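Long-range contacts in CoA-binding domain-containing protein (Thermus thermophilus, PDB 1IUK), which probably binds coenzyme A through a Rossmann-like domain, although its cellular role is not established: residues 21-26 with 53-58; 30-35 with 123-128; 44-49 with 59-64; 73-78 with 99-104; 89-94 with 116-121. All coordinates share one frame; numbering follows the deposited sequence.

Contact 1 (21-26 with 53-58); sequences AHKDPS and EELFGE
In the loop that follows strand 15-19 of this Rossmann-like fold, Ala-21, His-22 and Lys-23 pack against Leu-55 and Phe-56 of a small beta hairpin. Leu-55 splits its two methyls between neighbours: CD1 lies 4.0 Å from Ala-21 CB and also faces the carbonyl of His-22, whereas CD2 is covered by the aliphatic part of Lys-23. That second packing is tight, with Lys-23 CG 3.4 Å from Leu-55 CD2, and the lysine chain, bent at several bonds, brings its CE back to the same methyl. Phe-56 offers its ring edge, CE2, to Ala-21 CB at 4.0 Å. Glu-53 OE2 approaches Lys-23 CG, but the lysine NZ lies 6.6 Å from this Glu-53 OE2, so any attraction between the charges is probably modest. Leu-55 and Phe-56 belong to a type I' turn ending at Glu-58, closed by backbone bonds in both directions between Leu-55 and Glu-58, an arrangement characteristic of a tight two-residue beta hairpin.

Contact 2 (30-35 with 123-128); sequences HYVPRY and DRCLMV
Met-127 fills the angle between Tyr-35, Tyr-31 and Val-32 of helix 28-38, and it buries more surface here than any other residue of the two segments. Its chain leaves the backbone extended, with CG anti to the backbone N (chi1 172°), and this lays the CG methylene over one face of the Tyr-35 ring. The resulting CH-pi contact places Met-127 CG 3.7 Å from the centroid of the Tyr-35 ring, close to the ring normal. The sulfur follows at a slant: Met-127 SD is 4.3 Å from the Tyr-35 centroid, an oblique Met-aromatic contact, and it also rests on the tyrosine CB. A bend at chi3 (61°) then turns the methyl toward the other tyrosine, where Met-127 CE meets the edge of the Tyr-31 ring at CE1, 3.7 Å away.

Val-32 divides its two methyls between Met-127 and Cys-125. Its CG1 sits 4.1 Å from Met-127 CB, while CG2 reaches Cys-125 SG at 3.9 Å. The phenol end of Tyr-35 is held separately, its OH hydrogen-bonded to His-130 ND1 farther along helix 126-134. Cys-125 occupies the N-cap position of that helix, so the valine touches the very start of it. Two helices meeting through interlocked apolar side chains on one side of a parallel sheet are characteristic of the alpha/beta layering of Rossmann-like domains.

Contact 3 (44-49 with 59-64); sequences LPVNPR and EAVASL
Val-46, at the end of strand 42-46, and Val-61 form a single backbone bridge, their CA atoms 5.0 Å apart. Val-61 N donates to Pro-45 O at 3.2 Å, and Asn-47 N donates to Val-61 O at 2.9 Å, so Val-61 is gripped through both its N-H and its carbonyl. A water donates to Pro-45 O and to Glu-59 O, giving the proline carbonyl a second polar partner and tying the start of 59-64 to the strand.

Among the side chains, Val-46 is central. Its CG2 touches Val-61 CG2 at 3.8 Å and Leu-64 CD2 at 3.9 Å, while CG1, anti to the backbone N (chi1 -176°), lies against the backbone of Ser-63. Pro-45 packs its CG on Ala-60, and beyond the bridge Pro-48 CB meets Ala-62 CB at 4.0 Å. Asn-47 turns away into an Asx turn, OD1 accepting from Arg-49 N, and its ND2 bonds to Ala-21 O. The segment 59-64 thus runs beside the end of strand 42-46, an outermost strand whose neighbour in the parallel sheet is strand 15-19, and Leu-64 reaches across to Val-90 and Leu-93 of helix 87-93.

Contact 4 (73-78 with 99-104); sequences ILDVFR and WLQSGI
Gln-101, just beyond strand 98-100, touches strand 73-76 and the residue that follows it along almost the whole of its side chain. Its CB lies 3.2 Å from Val-76 O and against Phe-77 CD1. CG comes next, set over the centre of the Phe-77 ring, 3.4 Å from its centroid, in a CH-pi contact. A bend at chi2 (-75°) then brings the amide round to stack on the ring, the two planes 21° apart, with CD near CZ and OE1 3.4 Å from Phe-77 CE1. At the tip, as modelled, NE2 donates to Asp-75 OD1 on its syn side at an unusually short 2.5 Å, so the assignment of the amide N and O is doubtful. The carboxylate plane is turned steeply against the amide.

Behind this side chain the backbones pair in parallel. Trp-99 N donates to Leu-74 O, Val-76 N to Trp-99 O (2.8 Å), and Gln-101 N to Val-76 O. Asp-75 and Trp-99 project to one side of the sheet, where Asp-75 OD1 also lies 3.3 Å from Trp-99 CD1; Val-76 and Leu-100 pack on the other. The indole NE1 bonds instead to Arg-124 O. The Phe-77 face probably limits rotation of the glutamine amide just beyond the strand, and its polar end sits close to buried Asp-75, though which atom meets the carboxylate is uncertain.

Contact 5 (89-94 with 116-121); sequences EVLALR and AGIPVV
Arg-94 holds the carbonyl of Ala-116 with both terminal nitrogens. NH1 donates to Ala-116 O at 2.7 Å and NH2 to the same Ala-116 O at 2.6 Å, the oxygen lying in the guanidinium plane, so the grip is end-on to a single acceptor, with both N-H bonds bent. Ile-118 sits over one guanidinium face, its CG1 3.7 Å from Arg-94 NH1, and probably helps limit how the group can turn. Arg-94 CG also lies against Ile-118 CD1, and the bend at chi3 (138°) beyond it helps bring the guanidinium round to Ala-116 O. Leu-91 CD2 meets Ala-116 CB at 3.6 Å and Ile-118 CD1 at 4.1 Å.

Both polar partners stand at helix ends. Arg-94 leaves helix 87-93 with positive phi, and Gly-117 closes helix 107-115 in a Schellman motif; the Ala-116 carbonyl lies just before that glycine. Farther out, Leu-113 packs on Leu-91 and Ile-118. The contact therefore joins the C-terminal ends of helices 87-93 and 107-115 beside the approach to strand 120-122.

In the fold
All five contacts lie within one Rossmann-like domain built on a parallel sheet ordered 42-46, 15-19, 73-76, 98-100, 120-122. Contact 4, nearest the chain's centre, pairs two adjacent strands; contact 3 lies on outermost strand 42-46, and contact 5 joins two helix ends just before the other outermost strand, 120-122. Contacts 1 and 2 alternate along the chain and touch through His-22 and His-30. Contacts 4 and 5 also alternate, reaching neighbouring strands 98-100 and 120-122. Contact 2 spans the sequence of contacts 3, 4 and 5. Centres of contacts 1 and 5 are about 24 Å apart. Together they run from one edge of the sheet to the other and take in several helices, consistent with a CoA-binding domain.

Contact 1 (21-26 with 53-58)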
# COMPACT_ATOMS: atom_id res chain seq x y z
N ALA A 21 4.12 -0.72 -7.53
CA ALA A 21 4.43 0.66 -7.92
C ALA A 21 4.78 0.71 -9.40
O ALA A 21 5.55 -0.13 -9.87
CB ALA A 21 5.60 1.17 -7.11
N HIS A 22 4.25 1.70 -10.11
CA HIS A 22 4.49 1.80 -11.55
C HIS A 22 5.18 3.09 -11.99
O HIS A 22 5.03 4.13 -11.36
CB HIS A 22 3.17 1.64 -12.31
CG HIS A 22 3.35 1.12 -13.70
ND1 HIS A 22 2.96 -0.15 -14.07
CD2 HIS A 22 3.90 1.69 -14.80
CE1 HIS A 22 3.27 -0.34 -15.34
NE2 HIS A 22 3.83 0.75 -15.81
N LYS A 23 5.94 3.00 -13.08
CA LYS A 23 6.67 4.14 -13.62
C LYS A 23 5.79 4.99 -14.56
O LYS A 23 5.95 6.21 -14.64
CB LYS A 23 7.89 3.64 -14.40
CG LYS A 23 9.14 4.47 -14.20
CD LYS A 23 8.99 5.83 -14.86
CE LYS A 23 8.73 6.93 -13.83
NZ LYS A 23 7.69 7.91 -14.28
N ASP A 24 4.87 4.35 -15.27
CA ASP A 24 3.98 5.07 -16.19
C ASP A 24 3.08 6.03 -15.42
O ASP A 24 2.30 5.61 -14.57
CB ASP A 24 3.14 4.07 -17.01
CG ASP A 24 2.23 4.75 -18.03
OD1 ASP A 24 1.60 4.03 -18.84
OD2 ASP A 24 2.14 6.00 -18.02
N PRO A 25 3.16 7.33 -15.74
CA PRO A 25 2.35 8.36 -15.07
C PRO A 25 0.84 8.18 -15.07
O PRO A 25 0.14 8.60 -14.14
CB PRO A 25 2.77 9.65 -15.77
CG PRO A 25 4.07 9.36 -16.39
CD PRO A 25 4.05 7.91 -16.76
N SER A 26 0.31 7.56 -16.12
CA SER A 26 -1.13 7.37 -16.23
C SER A 26 -1.70 6.28 -15.34
O SER A 26 -2.92 6.23 -15.16
CB SER A 26 -1.50 7.07 -17.67
OG SER A 26 -1.05 5.77 -18.00
N GLU A 53 14.89 1.40 -10.33
CA GLU A 53 14.47 2.67 -10.91
C GLU A 53 13.94 3.61 -9.83
O GLU A 53 13.24 3.18 -8.91
CB GLU A 53 13.38 2.43 -11.95
CG GLU A 53 13.91 2.11 -13.34
CD GLU A 53 12.80 2.09 -14.38
OE1 GLU A 53 12.48 0.98 -14.88
OE2 GLU A 53 12.24 3.17 -14.68
N GLU A 54 14.27 4.89 -9.93
CA GLU A 54 13.80 5.84 -8.94
C GLU A 54 12.33 6.18 -9.15
O GLU A 54 11.95 6.72 -10.20
CB GLU A 54 14.64 7.11 -8.98
CG GLU A 54 14.59 7.93 -7.70
CD GLU A 54 14.77 9.42 -7.96
OE1 GLU A 54 13.97 10.22 -7.44
OE2 GLU A 54 15.71 9.79 -8.70
N LEU A 55 11.51 5.86 -8.16
CA LEU A 55 10.09 6.15 -8.24
C LEU A 55 9.72 6.90 -6.97
O LEU A 55 10.08 6.49 -5.88
CB LEU A 55 9.26 4.86 -8.34
CG LEU A 55 9.22 4.10 -9.67
CD1 LEU A 55 8.16 3.03 -9.60
CD2 LEU A 55 8.90 5.03 -10.81
N PHE A 56 9.02 8.02 -7.13
CA PHE A 56 8.60 8.82 -5.99
C PHE A 56 9.77 9.27 -5.12
O PHE A 56 9.64 9.37 -3.90
CB PHE A 56 7.59 8.03 -5.16
CG PHE A 56 6.61 7.27 -6.00
CD1 PHE A 56 5.91 7.91 -7.02
CD2 PHE A 56 6.43 5.90 -5.81
CE1 PHE A 56 5.06 7.21 -7.85
CE2 PHE A 56 5.58 5.18 -6.64
CZ PHE A 56 4.89 5.83 -7.66
N GLY A 57 10.90 9.55 -5.76
CA GLY A 57 12.07 10.01 -5.04
C GLY A 57 12.86 8.91 -4.36
O GLY A 57 13.89 9.16 -3.73
N GLU A 58 12.37 7.67 -4.48
CA GLU A 58 13.03 6.53 -3.86
C GLU A 58 13.34 5.44 -4.88
O GLU A 58 12.65 5.31 -5.90
CB GLU A 58 12.13 5.95 -2.77
CG GLU A 58 11.94 6.86 -1.57
CD GLU A 58 13.25 7.16 -0.84
OE1 GLU A 58 14.31 6.65 -1.25
OE2 GLU A 58 13.21 7.91 0.16

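Contact 2 (30-35 with 123-128)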
# COMPACT_ATOMS: atom_id res chain seq x y z
N HIS A 30 0.88 4.78 -10.01
CA HIS A 30 1.90 5.80 -10.08
C HIS A 30 1.33 7.10 -9.54
O HIS A 30 1.93 7.73 -8.66
CB HIS A 30 2.40 6.04 -11.50
CG HIS A 30 3.52 7.03 -11.56
ND1 HIS A 30 4.84 6.67 -11.59
CD2 HIS A 30 3.50 8.39 -11.48
CE1 HIS A 30 5.60 7.74 -11.53
NE2 HIS A 30 4.81 8.80 -11.47
N TYR A 31 0.17 7.50 -10.04
CA TYR A 31 -0.40 8.76 -9.60
C TYR A 31 -0.98 8.78 -8.18
O TYR A 31 -1.00 9.84 -7.55
CB TYR A 31 -1.40 9.32 -10.63
CG TYR A 31 -2.70 8.59 -10.83
CD1 TYR A 31 -3.71 8.67 -9.87
CD2 TYR A 31 -2.96 7.88 -12.01
CE1 TYR A 31 -4.95 8.06 -10.09
CE2 TYR A 31 -4.19 7.27 -12.23
CZ TYR A 31 -5.18 7.36 -11.27
OH TYR A 31 -6.40 6.74 -11.47
N VAL A 32 -1.44 7.64 -7.66
CA VAL A 32 -1.96 7.62 -6.30
C VAL A 32 -0.76 7.82 -5.36
O VAL A 32 -0.80 8.66 -4.44
CB VAL A 32 -2.72 6.31 -5.99
CG1 VAL A 32 -2.95 6.18 -4.49
CG2 VAL A 32 -4.05 6.29 -6.72
N PRO A 33 0.32 7.07 -5.56
CA PRO A 33 1.50 7.24 -4.71
C PRO A 33 2.04 8.69 -4.79
O PRO A 33 2.59 9.23 -3.82
CB PRO A 33 2.50 6.23 -5.27
CG PRO A 33 1.65 5.22 -5.96
CD PRO A 33 0.50 5.96 -6.52
N ARG A 34 1.90 9.29 -5.96
CA ARG A 34 2.35 10.65 -6.20
C ARG A 34 1.58 11.60 -5.28
O ARG A 34 2.17 12.46 -4.61
CB ARG A 34 2.10 11.03 -7.66
CG ARG A 34 3.25 11.72 -8.33
CD ARG A 34 2.77 12.57 -9.49
NE ARG A 34 3.56 13.78 -9.63
CZ ARG A 34 3.06 15.01 -9.62
NH1 ARG A 34 1.75 15.18 -9.46
NH2 ARG A 34 3.86 16.06 -9.75
N TYR A 35 0.27 11.44 -5.25
CA TYR A 35 -0.59 12.26 -4.40
C TYR A 35 -0.19 12.10 -2.93
O TYR A 35 -0.10 13.08 -2.18
CB TYR A 35 -2.04 11.84 -4.56
CG TYR A 35 -2.96 12.38 -3.48
CD1 TYR A 35 -3.20 11.65 -2.32
CD2 TYR A 35 -3.58 13.62 -3.62
CE1 TYR A 35 -4.05 12.14 -1.33
CE2 TYR A 35 -4.43 14.12 -2.64
CZ TYR A 35 -4.66 13.38 -1.49
OH TYR A 35 -5.52 13.85 -0.52
N ASP A 123 -10.67 -2.82 -1.59
CA ASP A 123 -11.43 -2.24 -2.69
C ASP A 123 -11.79 -0.75 -2.48
O ASP A 123 -12.96 -0.36 -2.57
CB ASP A 123 -12.69 -3.07 -2.96
CG ASP A 123 -13.14 -3.01 -4.41
OD1 ASP A 123 -14.02 -3.80 -4.80
OD2 ASP A 123 -12.61 -2.16 -5.17
N ARG A 124 -10.78 0.06 -2.20
CA ARG A 124 -10.95 1.50 -2.01
C ARG A 124 -9.70 2.16 -2.56
O ARG A 124 -8.62 1.58 -2.54
CB ARG A 124 -11.10 1.84 -0.52
CG ARG A 124 -12.48 1.56 0.04
CD ARG A 124 -12.83 2.54 1.15
NE ARG A 124 -12.49 2.02 2.48
CZ ARG A 124 -12.92 2.55 3.63
NH1 ARG A 124 -13.72 3.61 3.64
NH2 ARG A 124 -12.56 2.00 4.79
N CYS A 125 -9.84 3.38 -3.07
CA CYS A 125 -8.70 4.11 -3.60
C CYS A 125 -8.18 4.96 -2.45
O CYS A 125 -8.88 5.84 -1.96
CB CYS A 125 -9.11 5.01 -4.77
SG CYS A 125 -7.71 5.87 -5.52
N LEU A 126 -6.94 4.69 -2.02
CA LEU A 126 -6.35 5.43 -0.92
C LEU A 126 -6.35 6.95 -1.13
O LEU A 126 -6.57 7.72 -0.18
CB LEU A 126 -4.92 4.92 -0.65
CG LEU A 126 -4.19 5.45 0.59
CD1 LEU A 126 -5.13 5.51 1.79
CD2 LEU A 126 -2.98 4.56 0.88
N MET A 127 -6.10 7.40 -2.36
CA MET A 127 -6.10 8.84 -2.64
C MET A 127 -7.48 9.43 -2.39
O MET A 127 -7.64 10.42 -1.67
CB MET A 127 -5.72 9.12 -4.09
CG MET A 127 -5.88 10.60 -4.48
SD MET A 127 -5.17 10.91 -6.10
CE MET A 127 -6.21 9.80 -7.10
N VAL A 128 -8.48 8.79 -2.98
CA VAL A 128 -9.85 9.23 -2.84
C VAL A 128 -10.23 9.26 -1.37
O VAL A 128 -10.75 10.27 -0.89
CB VAL A 128 -10.79 8.29 -3.60
CG1 VAL A 128 -12.21 8.48 -3.13
CG2 VAL A 128 -10.65 8.55 -5.09

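Contact 3 (44-49 with 59-64)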
# COMPACT_ATOMS: atom_id res chain seq x y z
N LEU A 44 7.38 4.25 -0.37
CA LEU A 44 8.43 3.31 -0.73
C LEU A 44 7.94 2.40 -1.83
O LEU A 44 7.10 1.52 -1.60
CB LEU A 44 8.82 2.49 0.51
CG LEU A 44 9.15 3.33 1.75
CD1 LEU A 44 9.35 2.42 2.95
CD2 LEU A 44 10.39 4.17 1.47
N PRO A 45 8.43 2.61 -3.07
CA PRO A 45 8.01 1.77 -4.20
C PRO A 45 8.57 0.34 -4.19
O PRO A 45 9.77 0.13 -4.01
CB PRO A 45 8.48 2.57 -5.41
CG PRO A 45 9.74 3.26 -4.92
CD PRO A 45 9.41 3.64 -3.48
N VAL A 46 7.68 -0.63 -4.38
CA VAL A 46 8.10 -2.03 -4.44
C VAL A 46 7.50 -2.68 -5.69
O VAL A 46 6.29 -2.77 -5.85
CB VAL A 46 7.64 -2.84 -3.19
CG1 VAL A 46 8.19 -4.27 -3.26
CG2 VAL A 46 8.14 -2.17 -1.91
N ASN A 47 8.37 -3.12 -6.59
CA ASN A 47 7.94 -3.77 -7.83
C ASN A 47 9.18 -4.30 -8.52
O ASN A 47 10.04 -3.53 -8.95
CB ASN A 47 7.22 -2.78 -8.76
CG ASN A 47 6.42 -3.48 -9.85
OD1 ASN A 47 6.68 -4.65 -10.17
ND2 ASN A 47 5.45 -2.78 -10.42
N PRO A 48 9.28 -5.62 -8.65
CA PRO A 48 10.45 -6.20 -9.31
C PRO A 48 10.56 -5.69 -10.74
O PRO A 48 11.67 -5.58 -11.27
CB PRO A 48 10.18 -7.71 -9.25
CG PRO A 48 8.73 -7.84 -9.01
CD PRO A 48 8.32 -6.65 -8.21
N ARG A 49 9.42 -5.36 -11.34
CA ARG A 49 9.37 -4.85 -12.71
C ARG A 49 10.13 -3.54 -12.90
O ARG A 49 10.48 -3.19 -14.03
CB ARG A 49 7.91 -4.63 -13.14
CG ARG A 49 7.04 -5.87 -13.12
CD ARG A 49 7.43 -6.87 -14.21
NE ARG A 49 6.49 -7.98 -14.22
CZ ARG A 49 6.54 -9.01 -13.37
NH1 ARG A 49 7.49 -9.05 -12.44
NH2 ARG A 49 5.62 -9.97 -13.43
N GLU A 59 14.37 4.64 -4.61
CA GLU A 59 14.72 3.55 -5.52
C GLU A 59 13.76 2.40 -5.25
O GLU A 59 13.58 1.98 -4.10
CB GLU A 59 16.16 3.09 -5.28
CG GLU A 59 16.62 1.96 -6.20
CD GLU A 59 18.13 1.84 -6.27
OE1 GLU A 59 18.78 2.76 -6.83
OE2 GLU A 59 18.68 0.83 -5.76
N ALA A 60 13.13 1.89 -6.31
CA ALA A 60 12.20 0.78 -6.17
C ALA A 60 12.97 -0.49 -5.84
O ALA A 60 14.08 -0.69 -6.34
CB ALA A 60 11.40 0.59 -7.47
N VAL A 61 12.39 -1.32 -4.99
CA VAL A 61 13.03 -2.58 -4.61
C VAL A 61 12.14 -3.72 -5.14
O VAL A 61 10.96 -3.53 -5.39
CB VAL A 61 13.22 -2.69 -3.06
CG1 VAL A 61 14.19 -1.62 -2.58
CG2 VAL A 61 11.89 -2.55 -2.34
N ALA A 62 12.71 -4.91 -5.30
CA ALA A 62 11.95 -6.03 -5.83
C ALA A 62 11.02 -6.71 -4.84
O ALA A 62 9.96 -7.19 -5.23
CB ALA A 62 12.89 -7.05 -6.45
N SER A 63 11.41 -6.76 -3.56
CA SER A 63 10.61 -7.43 -2.54
C SER A 63 10.37 -6.59 -1.31
O SER A 63 11.20 -5.77 -0.93
CB SER A 63 11.30 -8.72 -2.11
OG SER A 63 11.07 -8.98 -0.73
N LEU A 64 9.24 -6.84 -0.66
CA LEU A 64 8.88 -6.12 0.55
C LEU A 64 9.96 -6.28 1.60
O LEU A 64 10.21 -5.36 2.38
CB LEU A 64 7.54 -6.63 1.09
CG LEU A 64 6.27 -6.24 0.32
CD1 LEU A 64 5.08 -6.91 0.98
CD2 LEU A 64 6.11 -4.72 0.30
O HOH W 1 11.59 1.46 -2.19

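Contact 4 (73-78 with 99-104)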
# COMPACT_ATOMS: atom_id res chain seq x y z
N ILE A 73 1.57 1.60 6.23
CA ILE A 73 0.51 1.22 5.31
C ILE A 73 1.09 0.54 4.08
O ILE A 73 2.04 1.04 3.48
CB ILE A 73 -0.29 2.46 4.81
CG1 ILE A 73 -0.87 3.22 6.00
CG2 ILE A 73 -1.39 2.02 3.83
CD1 ILE A 73 -1.70 4.43 5.61
N LEU A 74 0.52 -0.61 3.72
CA LEU A 74 0.97 -1.30 2.52
C LEU A 74 -0.17 -1.08 1.51
O LEU A 74 -1.24 -1.67 1.63
CB LEU A 74 1.17 -2.80 2.76
CG LEU A 74 1.61 -3.58 1.50
CD1 LEU A 74 3.01 -3.16 1.10
CD2 LEU A 74 1.53 -5.07 1.75
N ASP A 75 0.07 -0.18 0.55
CA ASP A 75 -0.92 0.14 -0.49
C ASP A 75 -0.67 -0.86 -1.62
O ASP A 75 0.36 -0.78 -2.30
CB ASP A 75 -0.70 1.57 -0.98
CG ASP A 75 -1.90 2.16 -1.69
OD1 ASP A 75 -3.03 1.61 -1.61
OD2 ASP A 75 -1.71 3.21 -2.35
N VAL A 76 -1.60 -1.79 -1.79
CA VAL A 76 -1.48 -2.86 -2.76
C VAL A 76 -2.21 -2.64 -4.08
O VAL A 76 -3.44 -2.49 -4.11
CB VAL A 76 -1.99 -4.20 -2.14
CG1 VAL A 76 -1.71 -5.37 -3.09
CG2 VAL A 76 -1.30 -4.44 -0.80
N PHE A 77 -1.45 -2.64 -5.16
CA PHE A 77 -2.00 -2.47 -6.49
C PHE A 77 -1.94 -3.77 -7.30
O PHE A 77 -2.43 -3.82 -8.43
CB PHE A 77 -1.24 -1.36 -7.24
CG PHE A 77 -1.56 0.03 -6.76
CD1 PHE A 77 -2.60 0.77 -7.33
CD2 PHE A 77 -0.83 0.61 -5.72
CE1 PHE A 77 -2.90 2.06 -6.88
CE2 PHE A 77 -1.12 1.90 -5.26
CZ PHE A 77 -2.16 2.62 -5.85
N ARG A 78 -1.34 -4.82 -6.73
CA ARG A 78 -1.25 -6.11 -7.45
C ARG A 78 -2.62 -6.78 -7.50
O ARG A 78 -3.37 -6.73 -6.53
CB ARG A 78 -0.20 -7.00 -6.79
CG ARG A 78 1.14 -6.29 -6.60
CD ARG A 78 2.21 -6.77 -7.56
NE ARG A 78 1.69 -7.09 -8.88
CZ ARG A 78 1.85 -8.26 -9.48
NH1 ARG A 78 2.51 -9.25 -8.89
NH2 ARG A 78 1.33 -8.46 -10.69
N TRP A 99 -3.84 -2.16 2.56
CA TRP A 99 -4.85 -1.46 1.78
C TRP A 99 -4.92 -2.02 0.36
O TRP A 99 -4.01 -1.80 -0.43
CB TRP A 99 -4.49 0.03 1.71
CG TRP A 99 -5.56 0.94 1.16
CD1 TRP A 99 -5.96 1.04 -0.15
CD2 TRP A 99 -6.40 1.83 1.90
NE1 TRP A 99 -6.99 1.94 -0.26
CE2 TRP A 99 -7.28 2.44 0.99
CE3 TRP A 99 -6.49 2.17 3.27
CZ2 TRP A 99 -8.25 3.37 1.38
CZ3 TRP A 99 -7.45 3.10 3.66
CH2 TRP A 99 -8.32 3.69 2.72
N LEU A 100 -5.99 -2.75 0.05
CA LEU A 100 -6.13 -3.29 -1.30
C LEU A 100 -6.82 -2.23 -2.16
O LEU A 100 -7.95 -1.81 -1.86
CB LEU A 100 -6.97 -4.57 -1.28
CG LEU A 100 -6.44 -5.69 -0.38
CD1 LEU A 100 -7.31 -6.93 -0.58
CD2 LEU A 100 -4.96 -5.98 -0.70
N GLN A 101 -6.15 -1.81 -3.23
CA GLN A 101 -6.69 -0.79 -4.11
C GLN A 101 -7.96 -1.22 -4.87
O GLN A 101 -8.38 -2.37 -4.80
CB GLN A 101 -5.60 -0.33 -5.07
CG GLN A 101 -4.59 0.60 -4.41
CD GLN A 101 -5.15 2.00 -4.18
OE1 GLN A 101 -5.79 2.58 -5.07
NE2 GLN A 101 -4.91 2.56 -3.00
N SER A 102 -8.57 -0.27 -5.56
CA SER A 102 -9.80 -0.51 -6.33
C SER A 102 -9.78 -1.75 -7.22
O SER A 102 -8.80 -2.01 -7.93
CB SER A 102 -10.12 0.72 -7.18
OG SER A 102 -10.31 1.86 -6.35
N GLY A 103 -10.87 -2.51 -7.18
CA GLY A 103 -10.98 -3.71 -7.99
C GLY A 103 -10.15 -4.89 -7.51
O GLY A 103 -9.94 -5.85 -8.25
N ILE A 104 -9.69 -4.82 -6.26
CA ILE A 104 -8.88 -5.89 -5.72
C ILE A 104 -9.45 -6.46 -4.42
O ILE A 104 -9.45 -5.80 -3.38
CB ILE A 104 -7.42 -5.42 -5.46
CG1 ILE A 104 -6.77 -5.00 -6.79
CG2 ILE A 104 -6.61 -6.54 -4.81
CD1 ILE A 104 -5.52 -4.14 -6.64

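Contact 5 (89-94 with 116-121)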
# COMPACT_ATOMS: atom_id res chain seq x y z
N GLU A 89 5.75 -12.77 2.02
CA GLU A 89 6.50 -11.53 2.25
C GLU A 89 5.65 -10.47 2.96
O GLU A 89 6.18 -9.63 3.69
CB GLU A 89 7.05 -10.99 0.93
CG GLU A 89 6.00 -10.52 -0.06
CD GLU A 89 6.57 -9.61 -1.14
OE1 GLU A 89 7.78 -9.27 -1.08
OE2 GLU A 89 5.82 -9.22 -2.05
N VAL A 90 4.34 -10.51 2.75
CA VAL A 90 3.43 -9.56 3.40
C VAL A 90 3.40 -9.87 4.89
O VAL A 90 3.63 -9.00 5.73
CB VAL A 90 1.99 -9.66 2.80
CG1 VAL A 90 0.99 -8.92 3.69
CG2 VAL A 90 1.97 -9.05 1.39
N LEU A 91 3.13 -11.13 5.23
CA LEU A 91 3.09 -11.54 6.63
C LEU A 91 4.42 -11.30 7.33
O LEU A 91 4.46 -10.97 8.50
CB LEU A 91 2.68 -13.00 6.72
CG LEU A 91 1.22 -13.26 6.31
CD1 LEU A 91 1.00 -14.76 6.18
CD2 LEU A 91 0.26 -12.66 7.32
N ALA A 92 5.52 -11.46 6.60
CA ALA A 92 6.86 -11.26 7.17
C ALA A 92 7.15 -9.80 7.48
O ALA A 92 7.73 -9.47 8.51
CB ALA A 92 7.91 -11.79 6.21
N LEU A 93 6.74 -8.92 6.57
CA LEU A 93 6.95 -7.49 6.75
C LEU A 93 6.07 -6.97 7.88
O LEU A 93 6.46 -6.07 8.62
CB LEU A 93 6.61 -6.74 5.46
CG LEU A 93 6.50 -5.21 5.52
CD1 LEU A 93 7.88 -4.60 5.29
CD2 LEU A 93 5.51 -4.72 4.46
N ARG A 94 4.88 -7.57 8.00
CA ARG A 94 3.88 -7.18 8.99
C ARG A 94 3.65 -5.66 9.00
O ARG A 94 4.00 -4.96 9.97
CB ARG A 94 4.29 -7.66 10.39
CG ARG A 94 3.18 -8.48 11.07
CD ARG A 94 3.50 -8.82 12.55
NE ARG A 94 2.32 -8.67 13.41
CZ ARG A 94 1.20 -9.36 13.29
NH1 ARG A 94 1.07 -10.27 12.33
NH2 ARG A 94 0.18 -9.14 14.11
N ALA A 116 -3.72 -13.07 11.14
CA ALA A 116 -2.42 -12.63 11.66
C ALA A 116 -2.51 -11.32 12.47
O ALA A 116 -1.49 -10.77 12.90
CB ALA A 116 -1.44 -12.47 10.51
N GLY A 117 -3.73 -10.83 12.68
CA GLY A 117 -3.90 -9.59 13.42
C GLY A 117 -3.52 -8.33 12.64
O GLY A 117 -3.19 -7.30 13.22
N ILE A 118 -3.57 -8.41 11.31
CA ILE A 118 -3.22 -7.26 10.48
C ILE A 118 -4.48 -6.63 9.85
O ILE A 118 -5.19 -7.28 9.09
CB ILE A 118 -2.24 -7.68 9.35
CG1 ILE A 118 -0.96 -8.24 9.97
CG2 ILE A 118 -1.92 -6.47 8.45
CD1 ILE A 118 0.01 -8.87 8.99
N PRO A 119 -4.76 -5.35 10.19
CA PRO A 119 -5.94 -4.66 9.66
C PRO A 119 -5.90 -4.58 8.14
O PRO A 119 -4.84 -4.42 7.54
CB PRO A 119 -5.87 -3.27 10.29
CG PRO A 119 -4.94 -3.39 11.43
CD PRO A 119 -3.98 -4.50 11.09
N VAL A 120 -7.07 -4.70 7.53
CA VAL A 120 -7.18 -4.63 6.09
C VAL A 120 -8.31 -3.72 5.66
O VAL A 120 -9.40 -3.73 6.24
CB VAL A 120 -7.45 -6.04 5.49
CG1 VAL A 120 -7.71 -5.94 4.00
CG2 VAL A 120 -6.27 -6.95 5.76
N VAL A 121 -8.05 -2.90 4.64
CA VAL A 121 -9.07 -2.05 4.04
C VAL A 121 -9.02 -2.55 2.59
O VAL A 121 -7.94 -2.63 2.00
CB VAL A 121 -8.72 -0.55 4.11
CG1 VAL A 121 -9.73 0.25 3.29
CG2 VAL A 121 -8.73 -0.08 5.56